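PDB 2QGM: succinoglycan biosynthesis protein from Bacillus cereus ATCC 14579, which belongs to the erythromycin esterase-like family and may take part in succinoglycan biosynthesis, though its reaction is not established. Local coordinates for residues Ile279-Met291 with Leu319-Leu332. Sequence-based numbering, arbitrary orientation.
Sequences IKLHEQYLADHAM and LYPYVAGQFLKERL
Glu-283 reaches from the helix 279-291 to the start of the helix 324-332, where its OE1 takes the backbone N-H of Ala-324 at 2.8 Å through the anti lone pair. The chain bends at chi2 (-54°), bringing OE1 beside CA of Val-323, the N-cap residue, with CG against the carbonyl O of Tyr-322. Glu-283 OE2 is met from above the carboxylate plane by ND1 of His-282, 2.7 Å away and in its own ring plane. OE1 has a second donor in ND1 of His-309, and NE2 of His-282 continues to Asp-171; two histidines and the Ala-324 N-H thus fix the carboxylate's position.

One turn back, Lys-280 lays CG over a face of the Tyr-322 ring, 4.1 Å from its centroid, a CH-pi contact. Its last bend carries NZ to the edge of the Phe-327 ring, which settles as a knob among Lys-280, Glu-283, Gln-284 and Ala-287.

At the other end, Arg-331, extended from CG to NE, crosses Asp-288 at about a right angle. Arg-331 NH1 meets Asp-288 OD1 at 2.7 Å, nearly along the C-O axis, in a salt bridge, while NH2 adds a weak bond to the same oxygen; carboxylate and guanidinium lie within 18° of coplanar. Ala-287 CB covers one guanidinium face, and the selenium of selenomethionine Met-291 lies at its edge, 3.5 Å from Arg-331 CD.

With Ala-287 and Ala-324 at the interface, the helix axes come within 8.1 Å, crossing at -52°. Leu-286 and Ala-290, at the margin of this contact, also touch strand 166-171, while Tyr-285 and His-289 reach helix 253-269.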
ATOM      1  N   ILE A 279       3.079   9.241 -13.639  1.00 21.31           N
ATOM      2  CA  ILE A 279       2.436   9.066 -12.341  1.00 22.60           C
ATOM      3  C   ILE A 279       1.087   8.396 -12.525  1.00 20.33           C
ATOM      4  O   ILE A 279       0.717   7.509 -11.763  1.00 19.08           O
ATOM      5  CB  ILE A 279       2.201  10.417 -11.639  1.00 22.81           C
ATOM      6  CG1 ILE A 279       3.538  11.122 -11.408  1.00 25.07           C
ATOM      7  CG2 ILE A 279       1.467  10.203 -10.319  1.00 25.03           C
ATOM      8  CD1 ILE A 279       4.462  10.398 -10.441  1.00 26.41           C
ATOM      9  N   LYS A 280       0.342   8.824 -13.538  1.00 19.63           N
ATOM     10  CA  LYS A 280      -0.966   8.232 -13.780  1.00 19.80           C
ATOM     11  C   LYS A 280      -0.836   6.743 -14.109  1.00 19.17           C
ATOM     12  O   LYS A 280      -1.589   5.928 -13.596  1.00 18.19           O
ATOM     13  CB  LYS A 280      -1.679   8.955 -14.920  1.00 23.04           C
ATOM     14  CG  LYS A 280      -3.089   8.445 -15.165  1.00 25.37           C
ATOM     15  CD  LYS A 280      -3.679   9.062 -16.421  1.00 27.91           C
ATOM     16  CE  LYS A 280      -5.155   8.736 -16.541  1.00 30.16           C
ATOM     17  NZ  LYS A 280      -5.935   9.359 -15.435  1.00 36.09           N
ATOM     18  N   LEU A 281       0.118   6.391 -14.963  1.00 18.44           N
ATOM     19  CA  LEU A 281       0.310   4.986 -15.312  1.00 18.45           C
ATOM     20  C   LEU A 281       0.751   4.198 -14.084  1.00 16.70           C
ATOM     21  O   LEU A 281       0.271   3.091 -13.836  1.00 17.43           O
ATOM     22  CB  LEU A 281       1.337   4.840 -16.439  1.00 20.46           C
ATOM     23  CG  LEU A 281       0.864   5.246 -17.842  1.00 21.94           C
ATOM     24  CD1 LEU A 281       2.061   5.338 -18.769  1.00 23.14           C
ATOM     25  CD2 LEU A 281      -0.159   4.246 -18.382  1.00 18.92           C
ATOM     26  N   HIS A 282       1.663   4.766 -13.306  1.00 15.79           N
ATOM     27  CA  HIS A 282       2.131   4.090 -12.105  1.00 15.32           C
ATOM     28  C   HIS A 282       0.973   3.736 -11.170  1.00 15.39           C
ATOM     29  O   HIS A 282       0.884   2.600 -10.685  1.00 16.42           O
ATOM     30  CB  HIS A 282       3.142   4.965 -11.364  1.00 16.18           C
ATOM     31  CG  HIS A 282       3.599   4.380 -10.062  1.00 17.88           C
ATOM     32  ND1 HIS A 282       3.006   4.693  -8.859  1.00 17.12           N
ATOM     33  CD2 HIS A 282       4.577   3.487  -9.784  1.00 18.56           C
ATOM     34  CE1 HIS A 282       3.604   4.018  -7.891  1.00 18.68           C
ATOM     35  NE2 HIS A 282       4.558   3.280  -8.424  1.00 18.37           N
ATOM     36  N   GLU A 283       0.088   4.700 -10.917  1.00 15.93           N
ATOM     37  CA  GLU A 283      -1.051   4.464 -10.019  1.00 16.43           C
ATOM     38  C   GLU A 283      -2.033   3.470 -10.638  1.00 16.79           C
ATOM     39  O   GLU A 283      -2.621   2.634  -9.944  1.00 17.35           O
ATOM     40  CB  GLU A 283      -1.752   5.789  -9.691  1.00 16.34           C
ATOM     41  CG  GLU A 283      -0.864   6.807  -8.973  1.00 18.15           C
ATOM     42  CD  GLU A 283      -0.216   6.255  -7.704  1.00 17.75           C
ATOM     43  OE1 GLU A 283      -0.941   5.916  -6.742  1.00 17.02           O
ATOM     44  OE2 GLU A 283       1.026   6.165  -7.672  1.00 17.04           O
ATOM     45  N   GLN A 284      -2.197   3.566 -11.951  1.00 17.84           N
ATOM     46  CA  GLN A 284      -3.071   2.678 -12.695  1.00 17.92           C
ATOM     47  C   GLN A 284      -2.605   1.231 -12.453  1.00 17.16           C
ATOM     48  O   GLN A 284      -3.404   0.358 -12.116  1.00 16.24           O
ATOM     49  CB  GLN A 284      -2.970   3.039 -14.176  1.00 22.51           C
ATOM     50  CG  GLN A 284      -4.055   2.532 -15.092  1.00 29.19           C
ATOM     51  CD  GLN A 284      -3.998   3.261 -16.424  1.00 31.30           C
ATOM     52  OE1 GLN A 284      -4.056   4.495 -16.464  1.00 33.30           O
ATOM     53  NE2 GLN A 284      -3.875   2.511 -17.517  1.00 29.44           N
ATOM     54  N   TYR A 285      -1.304   0.999 -12.602  1.00 15.32           N
ATOM     55  CA  TYR A 285      -0.742  -0.327 -12.415  1.00 15.76           C
ATOM     56  C   TYR A 285      -0.805  -0.828 -10.977  1.00 15.33           C
ATOM     57  O   TYR A 285      -0.944  -2.032 -10.745  1.00 17.17           O
ATOM     58  CB  TYR A 285       0.694  -0.364 -12.952  1.00 13.49           C
ATOM     59  CG  TYR A 285       0.749  -0.089 -14.441  1.00 16.89           C
ATOM     60  CD1 TYR A 285      -0.333  -0.406 -15.261  1.00 18.24           C
ATOM     61  CD2 TYR A 285       1.881   0.461 -15.034  1.00 16.45           C
ATOM     62  CE1 TYR A 285      -0.289  -0.183 -16.641  1.00 17.29           C
ATOM     63  CE2 TYR A 285       1.937   0.690 -16.412  1.00 19.71           C
ATOM     64  CZ  TYR A 285       0.848   0.363 -17.208  1.00 16.40           C
ATOM     65  OH  TYR A 285       0.894   0.568 -18.573  1.00 18.33           O
ATOM     66  N   LEU A 286      -0.710   0.068 -10.000  1.00 16.86           N
ATOM     67  CA  LEU A 286      -0.824  -0.384  -8.617  1.00 15.28           C
ATOM     68  C   LEU A 286      -2.210  -1.005  -8.470  1.00 17.35           C
ATOM     69  O   LEU A 286      -2.363  -2.097  -7.919  1.00 16.38           O
ATOM     70  CB  LEU A 286      -0.700   0.780  -7.638  1.00 15.16           C
ATOM     71  CG  LEU A 286       0.693   1.373  -7.433  1.00 15.59           C
ATOM     72  CD1 LEU A 286       0.601   2.501  -6.405  1.00 16.56           C
ATOM     73  CD2 LEU A 286       1.663   0.286  -6.942  1.00 19.06           C
ATOM     74  N   ALA A 287      -3.216  -0.288  -8.971  1.00 17.01           N
ATOM     75  CA  ALA A 287      -4.597  -0.745  -8.919  1.00 17.43           C
ATOM     76  C   ALA A 287      -4.781  -2.040  -9.690  1.00 17.55           C
ATOM     77  O   ALA A 287      -5.446  -2.963  -9.212  1.00 16.78           O
ATOM     78  CB  ALA A 287      -5.528   0.329  -9.468  1.00 16.96           C
ATOM     79  N   ASP A 288      -4.201  -2.112 -10.886  1.00 15.58           N
ATOM     80  CA  ASP A 288      -4.319  -3.317 -11.699  1.00 16.43           C
ATOM     81  C   ASP A 288      -3.774  -4.521 -10.939  1.00 16.72           C
ATOM     82  O   ASP A 288      -4.397  -5.578 -10.904  1.00 17.69           O
ATOM     83  CB  ASP A 288      -3.539  -3.174 -13.011  1.00 15.92           C
ATOM     84  CG  ASP A 288      -4.174  -2.190 -13.976  1.00 18.47           C
ATOM     85  OD1 ASP A 288      -5.376  -1.865 -13.824  1.00 17.56           O
ATOM     86  OD2 ASP A 288      -3.458  -1.752 -14.896  1.00 16.04           O
ATOM     87  N   HIS A 289      -2.607  -4.361 -10.330  1.00 16.85           N
ATOM     88  CA  HIS A 289      -2.024  -5.471  -9.591  1.00 14.95           C
ATOM     89  C   HIS A 289      -2.894  -5.911  -8.419  1.00 14.63           C
ATOM     90  O   HIS A 289      -3.043  -7.109  -8.175  1.00 15.22           O
ATOM     91  CB  HIS A 289      -0.617  -5.112  -9.122  1.00 15.54           C
ATOM     92  CG  HIS A 289       0.416  -5.239 -10.200  1.00 14.64           C
ATOM     93  ND1 HIS A 289       1.624  -4.576 -10.159  1.00 14.41           N
ATOM     94  CD2 HIS A 289       0.426  -5.967 -11.342  1.00 15.96           C
ATOM     95  CE1 HIS A 289       2.333  -4.890 -11.229  1.00 16.18           C
ATOM     96  NE2 HIS A 289       1.630  -5.732 -11.964  1.00 14.84           N
ATOM     97  N   ALA A 290      -3.485  -4.955  -7.711  1.00 15.85           N
ATOM     98  CA  ALA A 290      -4.346  -5.293  -6.580  1.00 15.42           C
ATOM     99  C   ALA A 290      -5.550  -6.116  -7.045  1.00 15.00           C
ATOM    100  O   ALA A 290      -5.917  -7.114  -6.415  1.00 14.75           O
ATOM    101  CB  ALA A 290      -4.811  -4.033  -5.895  1.00 15.13           C
HETATM  102  N   MSE A 291      -6.161  -5.689  -8.148  1.00 16.81           N
HETATM  103  CA  MSE A 291      -7.310  -6.389  -8.701  1.00 16.62           C
HETATM  104  C   MSE A 291      -6.905  -7.710  -9.332  1.00 14.85           C
HETATM  105  O   MSE A 291      -7.678  -8.661  -9.329  1.00 16.79           O
HETATM  106  CB  MSE A 291      -8.037  -5.485  -9.702  1.00 17.81           C
HETATM  107  CG  MSE A 291      -8.762  -4.361  -8.968  1.00 17.91           C
HETATM  108 SE   MSE A 291      -9.776  -3.129 -10.058  1.00 28.21          SE
HETATM  109  CE  MSE A 291     -11.061  -4.372 -10.805  1.00 21.02           C
ATOM    110  N   LEU A 319       2.472  16.318  -6.510  1.00 30.76           N
ATOM    111  CA  LEU A 319       3.281  15.099  -6.579  1.00 29.59           C
ATOM    112  C   LEU A 319       2.471  13.905  -7.056  1.00 28.68           C
ATOM    113  O   LEU A 319       2.979  13.043  -7.771  1.00 27.23           O
ATOM    114  CB  LEU A 319       3.891  14.774  -5.217  1.00 32.34           C
ATOM    115  CG  LEU A 319       5.031  15.675  -4.738  1.00 33.52           C
ATOM    116  CD1 LEU A 319       5.622  15.104  -3.456  1.00 35.16           C
ATOM    117  CD2 LEU A 319       6.100  15.755  -5.814  1.00 33.73           C
ATOM    118  N   TYR A 320       1.209  13.853  -6.654  1.00 26.37           N
ATOM    119  CA  TYR A 320       0.346  12.751  -7.056  1.00 26.56           C
ATOM    120  C   TYR A 320      -1.015  13.231  -7.534  1.00 24.66           C
ATOM    121  O   TYR A 320      -1.996  13.172  -6.793  1.00 23.72           O
ATOM    122  CB  TYR A 320       0.177  11.783  -5.888  1.00 26.96           C
ATOM    123  CG  TYR A 320       1.427  10.998  -5.604  1.00 29.22           C
ATOM    124  CD1 TYR A 320       1.799   9.940  -6.422  1.00 30.45           C
ATOM    125  CD2 TYR A 320       2.258  11.333  -4.538  1.00 30.76           C
ATOM    126  CE1 TYR A 320       2.968   9.231  -6.193  1.00 33.78           C
ATOM    127  CE2 TYR A 320       3.438  10.630  -4.298  1.00 33.32           C
ATOM    128  CZ  TYR A 320       3.784   9.580  -5.131  1.00 33.47           C
ATOM    129  OH  TYR A 320       4.953   8.885  -4.919  1.00 37.80           O
ATOM    130  N   PRO A 321      -1.091  13.721  -8.785  1.00 24.08           N
ATOM    131  CA  PRO A 321      -2.341  14.213  -9.377  1.00 22.99           C
ATOM    132  C   PRO A 321      -3.306  13.060  -9.647  1.00 22.28           C
ATOM    133  O   PRO A 321      -4.495  13.264  -9.885  1.00 22.49           O
ATOM    134  CB  PRO A 321      -1.868  14.899 -10.655  1.00 22.74           C
ATOM    135  CG  PRO A 321      -0.683  14.075 -11.043  1.00 23.89           C
ATOM    136  CD  PRO A 321       0.031  13.907  -9.721  1.00 23.21           C
ATOM    137  N   TYR A 322      -2.773  11.842  -9.623  1.00 22.23           N
ATOM    138  CA  TYR A 322      -3.576  10.636  -9.803  1.00 21.88           C
ATOM    139  C   TYR A 322      -3.075   9.651  -8.762  1.00 20.76           C
ATOM    140  O   TYR A 322      -1.888   9.642  -8.439  1.00 19.35           O
ATOM    141  CB  TYR A 322      -3.395  10.027 -11.203  1.00 22.61           C
ATOM    142  CG  TYR A 322      -3.782  10.968 -12.317  1.00 25.34           C
ATOM    143  CD1 TYR A 322      -2.839  11.804 -12.905  1.00 24.27           C
ATOM    144  CD2 TYR A 322      -5.109  11.073 -12.739  1.00 26.98           C
ATOM    145  CE1 TYR A 322      -3.203  12.728 -13.884  1.00 29.28           C
ATOM    146  CE2 TYR A 322      -5.487  11.998 -13.720  1.00 29.79           C
ATOM    147  CZ  TYR A 322      -4.528  12.823 -14.283  1.00 30.07           C
ATOM    148  OH  TYR A 322      -4.891  13.765 -15.219  1.00 33.74           O
ATOM    149  N   VAL A 323      -3.977   8.847  -8.210  1.00 19.40           N
ATOM    150  CA  VAL A 323      -3.578   7.852  -7.224  1.00 18.94           C
ATOM    151  C   VAL A 323      -4.358   6.559  -7.423  1.00 18.46           C
ATOM    152  O   VAL A 323      -5.496   6.572  -7.897  1.00 17.78           O
ATOM    153  CB  VAL A 323      -3.775   8.351  -5.765  1.00 18.40           C
ATOM    154  CG1 VAL A 323      -2.910   9.573  -5.508  1.00 19.62           C
ATOM    155  CG2 VAL A 323      -5.238   8.659  -5.511  1.00 20.39           C
ATOM    156  N   ALA A 324      -3.723   5.446  -7.067  1.00 20.12           N
ATOM    157  CA  ALA A 324      -4.316   4.122  -7.198  1.00 17.00           C
ATOM    158  C   ALA A 324      -5.707   4.058  -6.578  1.00 19.34           C
ATOM    159  O   ALA A 324      -6.641   3.516  -7.171  1.00 18.46           O
ATOM    160  CB  ALA A 324      -3.403   3.084  -6.544  1.00 18.53           C
ATOM    161  N   GLY A 325      -5.830   4.621  -5.379  1.00 17.42           N
ATOM    162  CA  GLY A 325      -7.092   4.626  -4.665  1.00 20.06           C
ATOM    163  C   GLY A 325      -8.299   5.151  -5.419  1.00 21.66           C
ATOM    164  O   GLY A 325      -9.400   4.628  -5.249  1.00 23.00           O
ATOM    165  N   GLN A 326      -8.128   6.178  -6.244  1.00 23.44           N
ATOM    166  CA  GLN A 326      -9.278   6.698  -6.974  1.00 24.95           C
ATOM    167  C   GLN A 326      -9.679   5.744  -8.102  1.00 25.93           C
ATOM    168  O   GLN A 326     -10.856   5.644  -8.441  1.00 27.11           O
ATOM    169  CB  GLN A 326      -8.989   8.101  -7.514  1.00 27.87           C
ATOM    170  CG  GLN A 326      -8.060   8.172  -8.687  1.00 29.87           C
ATOM    171  CD  GLN A 326      -7.577   9.588  -8.935  1.00 31.93           C
ATOM    172  OE1 GLN A 326      -8.318  10.559  -8.749  1.00 29.08           O
ATOM    173  NE2 GLN A 326      -6.328   9.711  -9.360  1.00 30.38           N
ATOM    174  N   PHE A 327      -8.708   5.033  -8.673  1.00 24.00           N
ATOM    175  CA  PHE A 327      -9.009   4.076  -9.730  1.00 23.77           C
ATOM    176  C   PHE A 327      -9.721   2.858  -9.160  1.00 23.70           C
ATOM    177  O   PHE A 327     -10.559   2.259  -9.831  1.00 23.54           O
ATOM    178  CB  PHE A 327      -7.734   3.641 -10.440  1.00 23.82           C
ATOM    179  CG  PHE A 327      -7.051   4.755 -11.162  1.00 23.92           C
ATOM    180  CD1 PHE A 327      -5.735   5.081 -10.870  1.00 22.14           C
ATOM    181  CD2 PHE A 327      -7.739   5.507 -12.116  1.00 26.74           C
ATOM    182  CE1 PHE A 327      -5.105   6.140 -11.509  1.00 26.06           C
ATOM    183  CE2 PHE A 327      -7.123   6.574 -12.767  1.00 26.54           C
ATOM    184  CZ  PHE A 327      -5.800   6.893 -12.464  1.00 26.50           C
ATOM    185  N   LEU A 328      -9.368   2.483  -7.933  1.00 22.02           N
ATOM    186  CA  LEU A 328     -10.005   1.353  -7.281  1.00 20.53           C
ATOM    187  C   LEU A 328     -11.432   1.738  -6.903  1.00 21.29           C
ATOM    188  O   LEU A 328     -12.355   0.932  -7.028  1.00 20.52           O
ATOM    189  CB  LEU A 328      -9.232   0.941  -6.023  1.00 18.95           C
ATOM    190  CG  LEU A 328      -7.870   0.280  -6.257  1.00 17.75           C
ATOM    191  CD1 LEU A 328      -7.116   0.177  -4.933  1.00 19.84           C
ATOM    192  CD2 LEU A 328      -8.073  -1.102  -6.875  1.00 18.59           C
ATOM    193  N   LYS A 329     -11.621   2.971  -6.444  1.00 22.14           N
ATOM    194  CA  LYS A 329     -12.963   3.418  -6.066  1.00 23.05           C
ATOM    195  C   LYS A 329     -13.869   3.472  -7.300  1.00 24.81           C
ATOM    196  O   LYS A 329     -15.030   3.070  -7.240  1.00 23.51           O
ATOM    197  CB  LYS A 329     -12.906   4.794  -5.397  1.00 26.14           C
ATOM    198  CG  LYS A 329     -14.265   5.302  -4.909  1.00 29.19           C
ATOM    199  CD  LYS A 329     -14.852   4.394  -3.826  1.00 30.71           C
ATOM    200  CE  LYS A 329     -16.162   4.957  -3.283  1.00 32.15           C
ATOM    201  NZ  LYS A 329     -16.836   4.019  -2.334  1.00 34.11           N
ATOM    202  N   GLU A 330     -13.326   3.953  -8.417  1.00 26.08           N
ATOM    203  CA  GLU A 330     -14.082   4.055  -9.665  1.00 28.36           C
ATOM    204  C   GLU A 330     -14.519   2.698 -10.192  1.00 28.22           C
ATOM    205  O   GLU A 330     -15.692   2.485 -10.534  1.00 28.47           O
ATOM    206  CB  GLU A 330     -13.240   4.734 -10.749  1.00 31.82           C
ATOM    207  CG  GLU A 330     -12.975   6.208 -10.516  1.00 38.04           C
ATOM    208  CD  GLU A 330     -11.967   6.778 -11.500  1.00 40.59           C
ATOM    209  OE1 GLU A 330     -12.133   6.568 -12.722  1.00 42.25           O
ATOM    210  OE2 GLU A 330     -11.014   7.452 -11.053  1.00 43.60           O
ATOM    211  N   ARG A 331     -13.560   1.784 -10.277  1.00 25.52           N
ATOM    212  CA  ARG A 331     -13.804   0.440 -10.779  1.00 24.64           C
ATOM    213  C   ARG A 331     -14.592  -0.442  -9.828  1.00 23.01           C
ATOM    214  O   ARG A 331     -15.369  -1.286 -10.269  1.00 22.02           O
ATOM    215  CB  ARG A 331     -12.480  -0.270 -11.054  1.00 24.13           C
ATOM    216  CG  ARG A 331     -11.537   0.429 -12.006  1.00 24.65           C
ATOM    217  CD  ARG A 331     -10.231  -0.347 -12.087  1.00 24.23           C
ATOM    218  NE  ARG A 331      -9.217   0.334 -12.883  1.00 25.77           N
ATOM    219  CZ  ARG A 331      -7.967  -0.097 -13.008  1.00 26.35           C
ATOM    220  NH1 ARG A 331      -7.590  -1.207 -12.387  1.00 22.85           N
ATOM    221  NH2 ARG A 331      -7.094   0.578 -13.747  1.00 27.48           N
ATOM    222  N   LEU A 332     -14.383  -0.252  -8.528  1.00 22.12           N
ATOM    223  CA  LEU A 332     -15.030  -1.100  -7.534  1.00 20.59           C
ATOM    224  C   LEU A 332     -16.209  -0.522  -6.760  1.00 22.15           C
ATOM    225  O   LEU A 332     -16.992  -1.273  -6.184  1.00 20.94           O
ATOM    226  CB  LEU A 332     -13.967  -1.595  -6.551  1.00 20.77           C
ATOM    227  CG  LEU A 332     -12.804  -2.334  -7.223  1.00 18.06           C
ATOM    228  CD1 LEU A 332     -11.702  -2.562  -6.206  1.00 19.29           C
ATOM    229  CD2 LEU A 332     -13.279  -3.669  -7.809  1.00 19.20           C
TER